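Long-range contact in alkylhydroperoxidase AhpD core: uncharacterized peroxidase-related protein (Ralstonia eutropha, PDB 2PRR), which is probably a peroxidase-related oxidoreductase of the AhpD and carboxymuconolactone decarboxylase family, although its own substrate is not established: residues D[79-84]-D[129-134]. Sequence-based numbering, arbitrary orientation.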
loop_
_atom_site.group_PDB
_atom_site.type_symbol
_atom_site.label_atom_id
_atom_site.label_comp_id
_atom_site.label_asym_id
_atom_site.label_seq_id
_atom_site.Cartn_x
_atom_site.Cartn_y
_atom_site.Cartn_z
ATOM N N VAL D 79 9.609 16.023 13.015
ATOM C CA VAL D 79 10.172 16.011 11.689
ATOM C C VAL D 79 9.929 14.647 10.962
ATOM O O VAL D 79 9.604 14.670 9.783
ATOM C CB VAL D 79 11.668 16.424 11.678
ATOM C CG1 VAL D 79 12.197 16.435 10.284
ATOM C CG2 VAL D 79 11.870 17.854 12.300
ATOM N N ALA D 80 10.081 13.519 11.656
ATOM C CA ALA D 80 9.923 12.203 11.005
ATOM C C ALA D 80 8.486 11.901 10.657
ATOM O O ALA D 80 8.208 11.321 9.615
ATOM C CB ALA D 80 10.517 11.080 11.860
ATOM N N THR D 81 7.575 12.278 11.547
ATOM C CA THR D 81 6.147 12.037 11.371
ATOM C C THR D 81 5.559 12.940 10.294
ATOM O O THR D 81 4.766 12.474 9.445
ATOM C CB THR D 81 5.398 12.114 12.719
ATOM O OG1 THR D 81 5.584 13.400 13.375
ATOM C CG2 THR D 81 5.899 10.984 13.619
ATOM N N SER D 82 6.029 14.185 10.276
ATOM C CA SER D 82 5.656 15.204 9.291
ATOM C C SER D 82 6.179 14.879 7.924
ATOM O O SER D 82 5.541 15.170 6.902
ATOM C CB SER D 82 6.247 16.550 9.687
ATOM O OG SER D 82 5.953 16.832 11.038
ATOM N N ALA D 83 7.385 14.345 7.910
ATOM C CA ALA D 83 7.998 13.904 6.692
ATOM C C ALA D 83 7.124 12.771 6.114
ATOM O O ALA D 83 6.843 12.789 4.925
ATOM C CB ALA D 83 9.441 13.459 6.932
ATOM N N ALA D 84 6.669 11.835 6.949
ATOM C CA ALA D 84 5.745 10.700 6.515
ATOM C C ALA D 84 4.400 11.132 5.943
ATOM O O ALA D 84 3.813 10.437 5.117
ATOM C CB ALA D 84 5.471 9.838 7.659
ATOM N N ASP D 129 10.952 4.817 15.777
ATOM C CA ASP D 129 10.246 3.608 15.271
ATOM C C ASP D 129 8.820 3.600 15.843
ATOM O O ASP D 129 7.855 3.295 15.155
ATOM C CB ASP D 129 10.937 2.289 15.671
ATOM C CG ASP D 129 12.290 2.053 14.993
ATOM O OD1 ASP D 129 12.538 2.525 13.870
ATOM O OD2 ASP D 129 13.130 1.347 15.587
ATOM N N PHE D 130 8.711 3.944 17.121
ATOM C CA PHE D 130 7.447 3.955 17.827
ATOM C C PHE D 130 6.563 5.062 17.278
ATOM O O PHE D 130 5.431 4.812 16.868
ATOM C CB PHE D 130 7.693 4.132 19.343
ATOM C CG PHE D 130 6.425 4.135 20.163
ATOM C CD1 PHE D 130 5.634 2.996 20.237
ATOM C CD2 PHE D 130 6.032 5.271 20.866
ATOM C CE1 PHE D 130 4.482 2.997 20.966
ATOM C CE2 PHE D 130 4.886 5.275 21.606
ATOM C CZ PHE D 130 4.100 4.132 21.655
ATOM N N ALA D 131 7.096 6.280 17.290
ATOM C CA ALA D 131 6.431 7.434 16.690
ATOM C C ALA D 131 5.841 7.109 15.317
ATOM O O ALA D 131 4.710 7.469 15.026
ATOM C CB ALA D 131 7.411 8.553 16.542
ATOM N N LEU D 132 6.620 6.461 14.460
ATOM C CA LEU D 132 6.130 6.116 13.125
ATOM C C LEU D 132 4.988 5.137 13.145
ATOM O O LEU D 132 4.090 5.262 12.317
ATOM C CB LEU D 132 7.254 5.651 12.193
ATOM C CG LEU D 132 7.913 6.754 11.328
ATOM C CD1 LEU D 132 6.895 7.387 10.397
ATOM C CD2 LEU D 132 8.604 7.860 12.122
ATOM N N LYS D 133 4.991 4.212 14.109
ATOM C CA LYS D 133 3.897 3.239 14.278
ATOM C C LYS D 133 2.592 3.912 14.747
ATOM O O LYS D 133 1.490 3.585 14.281
ATOM C CB LYS D 133 4.281 2.142 15.276
ATOM C CG LYS D 133 3.302 0.967 15.214
ATOM C CD LYS D 133 3.645 -0.183 16.131
ATOM C CE LYS D 133 2.817 -1.442 15.677
ATOM N NZ LYS D 133 2.925 -2.640 16.585
ATOM N N VAL D 134 2.723 4.835 15.699
ATOM C CA VAL D 134 1.602 5.596 16.171
ATOM C C VAL D 134 1.082 6.431 14.999
ATOM O O VAL D 134 -0.120 6.528 14.772
ATOM C CB VAL D 134 2.025 6.582 17.301
ATOM C CG1 VAL D 134 0.890 7.509 17.652
ATOM C CG2 VAL D 134 2.522 5.845 18.529
#
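Thr81 and Leu132 mark where segments 79-84 of helix 71-84 and 129-134 of helix 122-137 draw together, their CA atoms 6.2 Å apart, with the segment axes 9.5 Å from each other and crossing at -39°, N-to-C directions roughly alike. Ala80 and Ala84 point at the second helix, while Thr81 brings its methyl to it from the flank. Leu132 does most of the reaching. Its CB does not head straight for the partner, but the isobutyl group carries its two methyls onto two alanines one turn apart: CD2 lies 3.8 Å from Ala80 CB, and CD1 lies 3.9 Å from Ala84 CB. The fork thus spans the i and i+4 pair, one methyl on each alanine. Next to it, Thr81 meets Ala131 with its methyl, CG2 being 4.1 Å from Ala131 CB and 4.0 Å from Ala131 O. The Thr81 rotamer (chi1 58°) sets CG2 anti to the carbonyl carbon and turns OG1 back to its own helix, where the hydroxyl hydrogen-bonds to Ile77 O; the threonine therefore offers carbon to its neighbour. Beyond the pair, Val111 of helix 107-114 also touches Ala80, while Ile162 and Thr166 of helix 156-179 pack on Ala131, tying both segments into the all-helical fold. No hydrogen bond joins the two segments directly, though Lys136 NZ, just beyond, bonds weakly to Ala84 O. The 168 Å² buried between them is mostly methyl against methyl, with the Thr81 methyl also against a backbone carbonyl oxygen, which suggests van der Waals fit rather than polar direction within this helix pair.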